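Local coordinates for protein NAD-dependent aldehyde dehydrogenase (Sinorhizobium meliloti, PDB 3U4J) that probably oxidises aldehydes with NAD or NADP as electron acceptor and binds a calcium ion, at residues S83-E86 with R87-M91; F175-A178 with S179-P183; G484-Y488 with S489-G493; V113-I117 with A118-G122; P56-S59 with A60-R64. All coordinates share one frame; numbering follows the deposited sequence.

How the contacts relate
From the N terminus the order is contact 5, contact 1, contact 4, contact 2 and contact 3. All are local and lie in series, so none nests in or crosses another, and none closes a long loop. Contacts 5, 1 and 4 start helices 60-75, 84-100 and 117-138; contact 2 lies inside helix 174-187, and contact 3 turns helix 483-487 into strand 489-497. Folding brings distant pieces together around contact 2: the selenomethionine Met-91 of contact 1 packs CE on Pro-183 O at 3.2 Å, and Arg-181 CD meets Tyr-488 OH of contact 3 at 3.4 Å. Contacts 3 and 4 lie on opposite sides of the chain's centre, with their own centres about 34 Å apart.

Contact 1 of 5, residues S83-E86 with R87-M91; sequences SGAE and RSRLM
A first torsion that sets CG anti to its own carbonyl carbon (chi1 -75°) and a bend further out (chi3 -71°) turn the Arg-87 guanidinium back over the start of its helix. Ser-83 O lies over the centre of one face, 4.0 Å from Arg-87 CZ, and Arg-87 NH2 is 3.8 Å from Gly-84 N. The same Ser-83 O accepts from Arg-87 N at 3.2 Å. Helix 84-100 begins here with a capping box: Ser-83 OG takes Glu-86 N at 3.0 Å, while Ser-83 N gives to Glu-86 OE2 at 2.9 Å through the lone pair away from the other carboxylate oxygen. Serine and glutamate suit these places because each side chain satisfies the other's backbone N-H. Arg-87 NH1 continues to Trp-79 O, so a leucine in its place would probably leave that carbonyl without this donor and Ser-83 O without its guanidinium cover. On another flank Arg-89 runs extended from CG to NE and lays its guanidinium over Ala-85, whose small methyl CB lies 3.7 Å from Arg-89 NH2. That nitrogen forms a salt bridge with Asp-129 of the third subunit, while Ser-88 OG bonds to Ala-135 O.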
loop_
_atom_site.group_PDB
_atom_site.type_symbol
_atom_site.label_atom_id
_atom_site.label_comp_id
_atom_site.label_asym_id
_atom_site.label_seq_id
_atom_site.Cartn_x
_atom_site.Cartn_y
_atom_site.Cartn_z
ATOM N N SER A 83 17.367 -8.009 11.958
ATOM C CA SER A 83 16.748 -7.263 10.841
ATOM C C SER A 83 15.863 -8.238 10.067
ATOM O O SER A 83 16.040 -9.470 10.178
ATOM C CB SER A 83 17.801 -6.693 9.902
ATOM O OG SER A 83 18.592 -7.738 9.355
ATOM N N GLY A 84 14.921 -7.704 9.299
ATOM C CA GLY A 84 14.177 -8.498 8.341
ATOM C C GLY A 84 15.122 -9.249 7.404
ATOM O O GLY A 84 14.929 -10.435 7.124
ATOM N N ALA A 85 16.169 -8.579 6.946
ATOM C CA ALA A 85 17.177 -9.190 6.073
ATOM C C ALA A 85 17.843 -10.433 6.711
ATOM O O ALA A 85 18.100 -11.426 6.036
ATOM C CB ALA A 85 18.260 -8.141 5.707
ATOM N N GLU A 86 18.160 -10.347 8.005
ATOM C CA GLU A 86 18.756 -11.472 8.723
ATOM C C GLU A 86 17.804 -12.666 8.806
ATOM O O GLU A 86 18.195 -13.823 8.605
ATOM C CB GLU A 86 19.233 -11.023 10.121
ATOM C CG GLU A 86 20.479 -10.133 10.040
ATOM C CD GLU A 86 20.912 -9.565 11.396
ATOM O OE1 GLU A 86 22.065 -9.796 11.759
ATOM O OE2 GLU A 86 20.112 -8.897 12.089
ATOM N N ARG A 87 16.543 -12.383 9.079
ATOM C CA ARG A 87 15.551 -13.453 9.165
ATOM C C ARG A 87 15.349 -14.064 7.796
ATOM O O ARG A 87 15.252 -15.265 7.674
ATOM C CB ARG A 87 14.227 -12.939 9.727
ATOM C CG ARG A 87 14.262 -12.677 11.262
ATOM C CD ARG A 87 12.821 -12.456 11.849
ATOM N NE ARG A 87 12.300 -11.158 11.410
ATOM C CZ ARG A 87 12.516 -10.002 12.029
ATOM N NH1 ARG A 87 13.229 -9.976 13.155
ATOM N NH2 ARG A 87 12.043 -8.871 11.508
ATOM N N SER A 88 15.305 -13.206 6.772
ATOM C CA SER A 88 15.111 -13.627 5.384
ATOM C C SER A 88 16.202 -14.609 4.922
ATOM O O SER A 88 15.900 -15.644 4.322
ATOM C CB SER A 88 15.063 -12.368 4.493
ATOM O OG SER A 88 15.047 -12.701 3.119
ATOM N N ARG A 89 17.461 -14.264 5.168
ATOM C CA ARG A 89 18.586 -15.136 4.799
ATOM C C ARG A 89 18.451 -16.536 5.412
ATOM O O ARG A 89 18.697 -17.531 4.739
ATOM C CB ARG A 89 19.930 -14.509 5.181
ATOM C CG ARG A 89 20.240 -13.240 4.351
ATOM C CD ARG A 89 21.551 -12.493 4.725
ATOM N NE ARG A 89 21.511 -11.154 4.104
ATOM C CZ ARG A 89 21.572 -9.984 4.744
ATOM N NH1 ARG A 89 21.737 -9.926 6.069
ATOM N NH2 ARG A 89 21.481 -8.848 4.036
ATOM N N LEU A 90 18.055 -16.610 6.681
ATOM C CA LEU A 90 17.888 -17.900 7.329
ATOM C C LEU A 90 16.727 -18.685 6.720
ATOM O O LEU A 90 16.821 -19.895 6.538
ATOM C CB LEU A 90 17.717 -17.698 8.840
ATOM C CG LEU A 90 19.029 -17.146 9.464
ATOM C CD1 LEU A 90 18.818 -16.538 10.862
ATOM C CD2 LEU A 90 20.123 -18.247 9.472
HETATM N N MSE A 91 15.638 -17.997 6.417
HETATM C CA MSE A 91 14.476 -18.632 5.772
HETATM C C MSE A 91 14.783 -19.096 4.355
HETATM O O MSE A 91 14.246 -20.116 3.911
HETATM C CB MSE A 91 13.292 -17.651 5.744
HETATM C CG MSE A 91 12.820 -17.279 7.139
HETATM SE SE MSE A 91 11.636 -15.741 7.154
HETATM C CE MSE A 91 10.132 -16.500 6.130
#

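Contact 2 of 5, residues F175-A178 with S179-P183; sequences FIIA and SERVP
Helix 174-187 is the crossover helix between parallel strands 153-168 and 191-195, and this buried contact covers its first turns and runs into its middle. Phe-175 O is gripped twice by one residue, from Ser-179 N and from Ser-179 OG, both at 3.0 Å and from opposite faces of the carbonyl plane. Serine suits the spot because its short hydroxyl, anti to its carbonyl carbon (chi1 -66°), reaches back to that oxygen and also sits over one face of the Phe-175 ring. Glu-180 crosses Ile-176, bringing OE2 within 3.5 Å of Ile-176 CG2, and its OE1 forms a salt bridge with Arg-181 NH1 at 2.9 Å. With an alanine here instead of the glutamate, that buried guanidinium nitrogen would probably lose its carboxylate mate and Ile-176 CG2 some of its cover. Arg-181 lies alongside Ile-177, its guanidinium face above CG2, while NH2 continues to Thr-247. Ala-178 O takes Val-182 N at 2.7 Å almost head-on, whereas Arg-181 N comes from above the carbonyl plane at 3.1 Å. Pro-183, having no N-H to give, follows at a kink, yet the helix runs on to 187, completing the strand-helix-strand order of a beta-alpha-beta unit, as in Rossmann-like folds.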
loop_
_atom_site.group_PDB
_atom_site.type_symbol
_atom_site.label_atom_id
_atom_site.label_comp_id
_atom_site.label_asym_id
_atom_site.label_seq_id
_atom_site.Cartn_x
_atom_site.Cartn_y
_atom_site.Cartn_z
ATOM N N PHE A 175 2.656 -30.764 5.104
ATOM C CA PHE A 175 3.829 -29.953 4.815
ATOM C C PHE A 175 3.395 -28.602 4.266
ATOM O O PHE A 175 3.977 -27.548 4.595
ATOM C CB PHE A 175 4.799 -30.677 3.865
ATOM C CG PHE A 175 6.241 -30.198 3.978
ATOM C CD1 PHE A 175 6.977 -30.411 5.150
ATOM C CD2 PHE A 175 6.875 -29.572 2.909
ATOM C CE1 PHE A 175 8.307 -30.020 5.251
ATOM C CE2 PHE A 175 8.234 -29.142 3.006
ATOM C CZ PHE A 175 8.936 -29.372 4.153
ATOM N N ILE A 176 2.371 -28.638 3.410
ATOM C CA ILE A 176 1.856 -27.415 2.803
ATOM C C ILE A 176 1.370 -26.439 3.840
ATOM O O ILE A 176 1.734 -25.253 3.813
ATOM C CB ILE A 176 0.734 -27.714 1.773
ATOM C CG1 ILE A 176 1.352 -28.305 0.493
ATOM C CG2 ILE A 176 -0.084 -26.460 1.495
ATOM C CD1 ILE A 176 1.725 -27.271 -0.564
ATOM N N ILE A 177 0.546 -26.919 4.765
ATOM C CA ILE A 177 -0.064 -26.021 5.732
ATOM C C ILE A 177 0.993 -25.458 6.677
ATOM O O ILE A 177 0.943 -24.277 7.024
ATOM C CB ILE A 177 -1.318 -26.662 6.414
ATOM C CG1 ILE A 177 -2.403 -26.804 5.305
ATOM C CG2 ILE A 177 -1.904 -25.741 7.493
ATOM C CD1 ILE A 177 -3.437 -27.844 5.548
ATOM N N ALA A 178 1.958 -26.282 7.073
ATOM C CA ALA A 178 3.073 -25.755 7.884
ATOM C C ALA A 178 3.773 -24.609 7.117
ATOM O O ALA A 178 4.057 -23.529 7.689
ATOM C CB ALA A 178 4.048 -26.855 8.198
ATOM N N SER A 179 4.000 -24.852 5.821
ATOM C CA SER A 179 4.698 -23.924 4.956
ATOM C C SER A 179 3.874 -22.679 4.576
ATOM O O SER A 179 4.449 -21.667 4.176
ATOM C CB SER A 179 5.203 -24.644 3.703
ATOM O OG SER A 179 6.201 -25.590 4.036
ATOM N N GLU A 180 2.543 -22.750 4.697
ATOM C CA GLU A 180 1.674 -21.556 4.538
ATOM C C GLU A 180 1.545 -20.746 5.834
ATOM O O GLU A 180 0.969 -19.670 5.830
ATOM C CB GLU A 180 0.241 -21.941 4.145
ATOM C CG GLU A 180 0.031 -22.644 2.832
ATOM C CD GLU A 180 -1.452 -23.050 2.647
ATOM O OE1 GLU A 180 -2.251 -22.998 3.630
ATOM O OE2 GLU A 180 -1.808 -23.442 1.515
ATOM N N ARG A 181 2.018 -21.281 6.953
ATOM C CA ARG A 181 1.815 -20.616 8.268
ATOM C C ARG A 181 3.142 -20.219 8.911
ATOM O O ARG A 181 3.350 -19.055 9.218
ATOM C CB ARG A 181 1.065 -21.529 9.252
ATOM C CG ARG A 181 -0.312 -22.021 8.752
ATOM C CD ARG A 181 -1.391 -20.921 8.739
ATOM N NE ARG A 181 -2.656 -21.547 8.347
ATOM C CZ ARG A 181 -2.994 -21.860 7.103
ATOM N NH1 ARG A 181 -2.214 -21.523 6.077
ATOM N NH2 ARG A 181 -4.127 -22.515 6.877
ATOM N N VAL A 182 4.016 -21.196 9.143
ATOM C CA VAL A 182 5.278 -20.949 9.847
ATOM C C VAL A 182 6.102 -19.796 9.235
ATOM O O VAL A 182 6.515 -18.898 9.958
ATOM C CB VAL A 182 6.129 -22.253 10.017
ATOM C CG1 VAL A 182 7.549 -21.955 10.569
ATOM C CG2 VAL A 182 5.393 -23.281 10.918
ATOM N N PRO A 183 6.329 -19.803 7.902
ATOM C CA PRO A 183 7.223 -18.741 7.367
ATOM C C PRO A 183 6.654 -17.328 7.534
ATOM O O PRO A 183 7.406 -16.395 7.773
ATOM C CB PRO A 183 7.345 -19.095 5.860
ATOM C CG PRO A 183 6.970 -20.532 5.742
ATOM C CD PRO A 183 5.943 -20.769 6.855
#

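Contact 3 of 5, residues G484-Y488 with S489-G493; sequences GFDEY and SQFKG
Two hydrogen bonds fasten Ser-489 to the last turn of helix 483-487. The hydroxyl is set anti to its own carbonyl carbon (chi1 -72°), which turns Ser-489 OG back to Phe-485 O at 2.8 Å. Ser-489 N reaches Asp-486 O at 3.3 Å, straight at the hydrogen but from high above the carbonyl plane, 75° out of it. Both carbonyls belong to the final helical turn, where the next turn of donors is missing; a serine suits this place because it supplies two donors from one residue. Tyr-488 is the first to leave helical angles, and from it the chain passes directly into strand 489-497. That strand pairs antiparallel with strand 153-168, and at Gly-493 the sheet runs on into the fourth subunit, consistent with the oligomerisation arm of aldehyde dehydrogenases. The packing between side chains is a carboxylate against a ring edge. Asp-486 OD1 lies in the plane of the Phe-491 ring, 3.6 Å from CZ, with the carboxylate turned 85° to it, where the slightly positive rim hydrogens would probably be attracted to the oxygen. Polar partners lie outside: Arg-159 NH1 makes a salt bridge to Asp-486 OD1 and a hydrogen bond to Ser-489 OG, joining helix end and strand start. Phe-491 also meets Tyr-483 of the fourth subunit edge-to-face.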
loop_
_atom_site.group_PDB
_atom_site.type_symbol
_atom_site.label_atom_id
_atom_site.label_comp_id
_atom_site.label_asym_id
_atom_site.label_seq_id
_atom_site.Cartn_x
_atom_site.Cartn_y
_atom_site.Cartn_z
ATOM N N GLY A 484 -0.790 -12.593 5.074
ATOM C CA GLY A 484 -0.409 -13.450 6.189
ATOM C C GLY A 484 0.504 -12.714 7.157
ATOM O O GLY A 484 0.466 -12.970 8.367
ATOM N N PHE A 485 1.314 -11.774 6.666
ATOM C CA PHE A 485 2.191 -11.058 7.605
ATOM C C PHE A 485 1.399 -10.192 8.564
ATOM O O PHE A 485 1.798 -10.032 9.724
ATOM C CB PHE A 485 3.271 -10.255 6.901
ATOM C CG PHE A 485 4.195 -11.109 6.075
ATOM C CD1 PHE A 485 5.155 -11.907 6.682
ATOM C CD2 PHE A 485 4.084 -11.128 4.687
ATOM C CE1 PHE A 485 5.999 -12.700 5.921
ATOM C CE2 PHE A 485 4.922 -11.921 3.921
ATOM C CZ PHE A 485 5.879 -12.711 4.539
ATOM N N ASP A 486 0.277 -9.654 8.095
ATOM C CA ASP A 486 -0.597 -8.852 8.940
ATOM C C ASP A 486 -1.265 -9.738 10.000
ATOM O O ASP A 486 -1.466 -9.297 11.134
ATOM C CB ASP A 486 -1.636 -8.090 8.102
ATOM C CG ASP A 486 -1.004 -7.006 7.204
ATOM O OD1 ASP A 486 0.229 -6.800 7.254
ATOM O OD2 ASP A 486 -1.747 -6.377 6.429
ATOM N N GLU A 487 -1.586 -10.986 9.642
ATOM C CA GLU A 487 -2.127 -11.960 10.605
ATOM C C GLU A 487 -1.226 -12.212 11.814
ATOM O O GLU A 487 -1.736 -12.490 12.910
ATOM C CB GLU A 487 -2.394 -13.316 9.949
ATOM C CG GLU A 487 -3.621 -13.358 9.090
ATOM C CD GLU A 487 -4.904 -12.951 9.824
ATOM O OE1 GLU A 487 -5.221 -13.578 10.853
ATOM O OE2 GLU A 487 -5.579 -12.013 9.345
ATOM N N TYR A 488 0.095 -12.140 11.612
ATOM C CA TYR A 488 1.087 -12.400 12.680
ATOM C C TYR A 488 1.828 -11.161 13.138
ATOM O O TYR A 488 2.877 -11.265 13.755
ATOM C CB TYR A 488 2.076 -13.510 12.261
ATOM C CG TYR A 488 1.334 -14.741 11.766
ATOM C CD1 TYR A 488 0.652 -15.578 12.662
ATOM C CD2 TYR A 488 1.252 -15.035 10.401
ATOM C CE1 TYR A 488 -0.071 -16.684 12.210
ATOM C CE2 TYR A 488 0.556 -16.141 9.955
ATOM C CZ TYR A 488 -0.109 -16.959 10.859
ATOM O OH TYR A 488 -0.824 -18.056 10.416
ATOM N N SER A 489 1.260 -9.998 12.843
ATOM C CA SER A 489 1.809 -8.710 13.260
ATOM C C SER A 489 0.840 -8.000 14.189
ATOM O O SER A 489 -0.367 -8.259 14.143
ATOM C CB SER A 489 2.099 -7.807 12.032
ATOM O OG SER A 489 3.226 -8.290 11.313
ATOM N N GLN A 490 1.378 -7.140 15.057
ATOM C CA GLN A 490 0.590 -6.133 15.759
ATOM C C GLN A 490 0.995 -4.790 15.171
ATOM O O GLN A 490 2.148 -4.594 14.761
ATOM C CB GLN A 490 0.923 -6.122 17.266
ATOM C CG GLN A 490 0.421 -7.318 18.060
ATOM C CD GLN A 490 -1.042 -7.211 18.511
ATOM O OE1 GLN A 490 -1.519 -8.056 19.288
ATOM N NE2 GLN A 490 -1.764 -6.203 18.020
ATOM N N PHE A 491 0.065 -3.857 15.130
ATOM C CA PHE A 491 0.370 -2.500 14.701
ATOM C C PHE A 491 0.268 -1.520 15.869
ATOM O O PHE A 491 -0.736 -1.495 16.584
ATOM C CB PHE A 491 -0.531 -2.092 13.528
ATOM C CG PHE A 491 -0.324 -2.973 12.310
ATOM C CD1 PHE A 491 0.750 -2.742 11.457
ATOM C CD2 PHE A 491 -1.157 -4.057 12.075
ATOM C CE1 PHE A 491 0.974 -3.561 10.334
ATOM C CE2 PHE A 491 -0.953 -4.901 10.960
ATOM C CZ PHE A 491 0.131 -4.651 10.098
ATOM N N LYS A 492 1.318 -0.726 16.036
ATOM C CA LYS A 492 1.422 0.229 17.122
ATOM C C LYS A 492 1.324 1.631 16.548
ATOM O O LYS A 492 2.189 2.057 15.772
ATOM C CB LYS A 492 2.746 0.016 17.878
ATOM C CG LYS A 492 3.087 1.101 18.892
ATOM C CD LYS A 492 4.474 0.862 19.498
ATOM C CE LYS A 492 4.475 -0.300 20.448
ATOM N NZ LYS A 492 5.872 -0.717 20.739
ATOM N N GLY A 493 0.245 2.335 16.910
ATOM C CA GLY A 493 0.069 3.715 16.513
ATOM C C GLY A 493 0.737 4.668 17.487
ATOM O O GLY A 493 0.389 4.668 18.671
#

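Contact 4 of 5, residues V113-I117 with A118-G122; sequences VGKPI and AQARG
The backbone enters helix 117-138 through Pro-116 at the N-cap position, with Ala-120 N bonded to Pro-116 O and Arg-121 N to Ile-117 O, both at 2.8 Å. Proline suits this place, since a residue preceding the first turn needs no helical N-H and the ring stiffens the approach. Two residues earlier, Gly-114 ends helix 102-113 with a positive phi of 83°, a conformation glycine adopts easily. The segment is thus the short connection between helices 102-113 and 117-138, placing Ile-117 on Ala-106 and Ser-110 of the first. Lys-115 and Gln-119 cross at about a right angle over the turn. With CG anti to the backbone N (chi1 174°), Gln-119 carries its amide back to the chain before the helix: NE2 lies 3.6 Å from Lys-115 CG, and OE1 lies 3.4 Å from Pro-116 CD. The lysine stem packs on, its CD 3.9 Å from Ala-120 CA, where a small alanine lets the chain come close. The polar ends go elsewhere, Lys-115 NZ to Asn-172 O and Glu-123, Gln-119 NE2 to Glu-123 as well. Further round, the Arg-121 guanidinium has Ile-117 O over one face, and NH2 lies 3.9 Å from Ile-117 CG1; salt bridges to Glu-103 and Glu-339 fix its charged end.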
loop_
_atom_site.group_PDB
_atom_site.type_symbol
_atom_site.label_atom_id
_atom_site.label_comp_id
_atom_site.label_asym_id
_atom_site.label_seq_id
_atom_site.Cartn_x
_atom_site.Cartn_y
_atom_site.Cartn_z
ATOM N N VAL A 113 0.627 -39.903 4.693
ATOM C CA VAL A 113 -0.660 -39.347 4.311
ATOM C C VAL A 113 -1.426 -40.292 3.355
ATOM O O VAL A 113 -2.632 -40.242 3.329
ATOM C CB VAL A 113 -0.524 -37.919 3.656
ATOM C CG1 VAL A 113 -1.880 -37.385 3.171
ATOM C CG2 VAL A 113 0.144 -36.932 4.605
ATOM N N GLY A 114 -0.734 -41.130 2.588
ATOM C CA GLY A 114 -1.379 -41.881 1.495
ATOM C C GLY A 114 -1.498 -41.061 0.218
ATOM O O GLY A 114 -2.279 -41.377 -0.664
ATOM N N LYS A 115 -0.703 -40.002 0.137
ATOM C CA LYS A 115 -0.688 -39.072 -0.977
ATOM C C LYS A 115 0.138 -39.687 -2.096
ATOM O O LYS A 115 1.230 -40.207 -1.843
ATOM C CB LYS A 115 0.009 -37.795 -0.487
ATOM C CG LYS A 115 -0.205 -36.523 -1.246
ATOM C CD LYS A 115 0.608 -35.397 -0.562
ATOM C CE LYS A 115 -0.080 -34.874 0.702
ATOM N NZ LYS A 115 -1.290 -34.064 0.384
ATOM N N PRO A 116 -0.375 -39.650 -3.339
ATOM C CA PRO A 116 0.416 -40.130 -4.474
ATOM C C PRO A 116 1.795 -39.452 -4.508
ATOM O O PRO A 116 1.882 -38.238 -4.330
ATOM C CB PRO A 116 -0.414 -39.688 -5.676
ATOM C CG PRO A 116 -1.810 -39.645 -5.168
ATOM C CD PRO A 116 -1.687 -39.136 -3.754
ATOM N N ILE A 117 2.843 -40.239 -4.749
ATOM C CA ILE A 117 4.229 -39.750 -4.669
ATOM C C ILE A 117 4.553 -38.596 -5.648
ATOM O O ILE A 117 5.287 -37.656 -5.312
ATOM C CB ILE A 117 5.275 -40.883 -4.767
ATOM C CG1 ILE A 117 6.678 -40.312 -4.479
ATOM C CG2 ILE A 117 5.212 -41.604 -6.133
ATOM C CD1 ILE A 117 6.985 -40.178 -3.004
ATOM N N ALA A 118 3.964 -38.649 -6.833
ATOM C CA ALA A 118 4.159 -37.575 -7.799
ATOM C C ALA A 118 3.509 -36.290 -7.290
ATOM O O ALA A 118 4.076 -35.218 -7.456
ATOM C CB ALA A 118 3.604 -37.976 -9.196
ATOM N N GLN A 119 2.326 -36.392 -6.681
ATOM C CA GLN A 119 1.694 -35.225 -6.065
ATOM C C GLN A 119 2.529 -34.728 -4.871
ATOM O O GLN A 119 2.771 -33.524 -4.729
ATOM C CB GLN A 119 0.273 -35.532 -5.611
ATOM C CG GLN A 119 -0.408 -34.405 -4.832
ATOM C CD GLN A 119 -1.678 -34.875 -4.150
ATOM O OE1 GLN A 119 -2.277 -35.872 -4.566
ATOM N NE2 GLN A 119 -2.099 -34.167 -3.112
ATOM N N ALA A 120 2.946 -35.655 -4.009
ATOM C CA ALA A 120 3.762 -35.287 -2.847
ATOM C C ALA A 120 5.008 -34.543 -3.305
ATOM O O ALA A 120 5.329 -33.516 -2.752
ATOM C CB ALA A 120 4.128 -36.494 -2.019
ATOM N N ARG A 121 5.674 -35.044 -4.339
ATOM C CA ARG A 121 6.907 -34.425 -4.825
ATOM C C ARG A 121 6.641 -32.984 -5.272
ATOM O O ARG A 121 7.402 -32.083 -4.918
ATOM C CB ARG A 121 7.513 -35.259 -5.963
ATOM C CG ARG A 121 8.810 -34.727 -6.557
ATOM C CD ARG A 121 9.268 -35.581 -7.779
ATOM N NE ARG A 121 9.569 -36.951 -7.353
ATOM C CZ ARG A 121 8.832 -38.023 -7.623
ATOM N NH1 ARG A 121 7.743 -37.944 -8.379
ATOM N NH2 ARG A 121 9.217 -39.197 -7.157
ATOM N N GLY A 122 5.555 -32.778 -6.028
ATOM C CA GLY A 122 5.144 -31.415 -6.454
ATOM C C GLY A 122 4.819 -30.506 -5.271
ATOM O O GLY A 122 5.156 -29.309 -5.276
#

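Contact 5 of 5, residues P56-S59 with A60-R64; sequences PEAS and ADDVR
Ser-59 and Asp-62 face each other across the first turn of helix 60-75 as a capping box. Each side chain reaches for the other's backbone nitrogen. Ser-59 OG, held between its own backbone N and carbonyl carbon (chi1 79°), accepts from Asp-62 N at 3.0 Å. In return Asp-62 OD1 accepts from Ser-59 N at 2.9 Å in an almost straight bond (178°), meeting the donor on the anti side and 32° out of the carboxylate plane. The two residue types suit their places: a short hydroxyl can fold over an N-H at the helix start, and a carboxylate three residues on can reach back to the N-cap. A negative group here would also probably be stabilised by the positive end of the helix dipole. Asp-62 OD2 goes on to Ala-35 N, so both carboxylate oxygens are engaged and its rotation is held. Backbone bonding begins with Val-63 N to Ser-59 O at 3.2 Å. Beside the box, Ala-58 and Val-63 form a small apolar contact on the flank where Val-63 packs on Ala-231 and Val-234 of helix 231-237. Ala-58 CB lies 3.9 Å from Asp-62 CB and 4.0 Å from Val-63 CG2.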
loop_
_atom_site.group_PDB
_atom_site.type_symbol
_atom_site.label_atom_id
_atom_site.label_comp_id
_atom_site.label_asym_id
_atom_site.label_seq_id
_atom_site.Cartn_x
_atom_site.Cartn_y
_atom_site.Cartn_z
ATOM N N PRO A 56 6.584 -38.919 19.549
ATOM C CA PRO A 56 6.132 -38.909 20.925
ATOM C C PRO A 56 4.652 -38.609 21.062
ATOM O O PRO A 56 4.033 -37.960 20.178
ATOM C CB PRO A 56 6.951 -37.779 21.563
ATOM C CG PRO A 56 8.205 -37.739 20.763
ATOM C CD PRO A 56 7.697 -37.974 19.341
ATOM N N GLU A 57 4.092 -39.107 22.161
ATOM C CA GLU A 57 2.759 -38.734 22.559
ATOM C C GLU A 57 2.960 -37.698 23.643
ATOM O O GLU A 57 3.246 -38.062 24.788
ATOM C CB GLU A 57 2.004 -39.955 23.102
ATOM C CG GLU A 57 0.632 -39.600 23.671
ATOM C CD GLU A 57 -0.090 -40.788 24.351
ATOM O OE1 GLU A 57 0.433 -41.938 24.374
ATOM O OE2 GLU A 57 -1.193 -40.536 24.877
ATOM N N ALA A 58 2.832 -36.412 23.302
ATOM C CA ALA A 58 3.147 -35.366 24.276
ATOM C C ALA A 58 2.100 -35.299 25.386
ATOM O O ALA A 58 0.908 -35.474 25.139
ATOM C CB ALA A 58 3.295 -33.983 23.604
ATOM N N SER A 59 2.586 -35.041 26.595
ATOM C CA SER A 59 1.753 -34.693 27.733
ATOM C C SER A 59 1.529 -33.176 27.701
ATOM O O SER A 59 2.265 -32.445 27.013
ATOM C CB SER A 59 2.507 -35.059 29.028
ATOM O OG SER A 59 3.471 -34.046 29.289
ATOM N N ALA A 60 0.548 -32.701 28.470
ATOM C CA ALA A 60 0.324 -31.256 28.638
ATOM C C ALA A 60 1.599 -30.540 29.066
ATOM O O ALA A 60 1.903 -29.446 28.580
ATOM C CB ALA A 60 -0.834 -30.974 29.659
ATOM N N ASP A 61 2.362 -31.158 29.966
ATOM C CA ASP A 61 3.618 -30.550 30.404
ATOM C C ASP A 61 4.692 -30.482 29.312
ATOM O O ASP A 61 5.477 -29.539 29.288
ATOM C CB ASP A 61 4.176 -31.285 31.627
ATOM C CG ASP A 61 3.384 -30.970 32.904
ATOM O OD1 ASP A 61 3.069 -29.782 33.133
ATOM O OD2 ASP A 61 3.084 -31.907 33.676
ATOM N N ASP A 62 4.765 -31.496 28.457
ATOM C CA ASP A 62 5.693 -31.463 27.312
ATOM C C ASP A 62 5.382 -30.234 26.431
ATOM O O ASP A 62 6.296 -29.524 26.018
ATOM C CB ASP A 62 5.587 -32.752 26.457
ATOM C CG ASP A 62 6.066 -34.026 27.207
ATOM O OD1 ASP A 62 5.464 -35.114 26.977
ATOM O OD2 ASP A 62 7.032 -33.968 28.002
ATOM N N VAL A 63 4.093 -29.974 26.197
ATOM C CA VAL A 63 3.661 -28.855 25.356
ATOM C C VAL A 63 3.974 -27.513 25.995
ATOM O O VAL A 63 4.449 -26.608 25.313
ATOM C CB VAL A 63 2.174 -28.979 24.909
ATOM C CG1 VAL A 63 1.764 -27.768 24.040
ATOM C CG2 VAL A 63 1.979 -30.256 24.119
ATOM N N ARG A 64 3.774 -27.393 27.311
ATOM C CA ARG A 64 4.110 -26.151 28.009
ATOM C C ARG A 64 5.597 -25.840 27.948
ATOM O O ARG A 64 5.970 -24.670 27.842
ATOM C CB ARG A 64 3.618 -26.171 29.468
ATOM C CG ARG A 64 2.082 -26.100 29.611
ATOM C CD ARG A 64 1.641 -26.115 31.109
ATOM N NE ARG A 64 0.320 -26.729 31.224
ATOM C CZ ARG A 64 0.080 -27.898 31.799
ATOM N NH1 ARG A 64 1.052 -28.591 32.369
ATOM N NH2 ARG A 64 -1.154 -28.365 31.828
#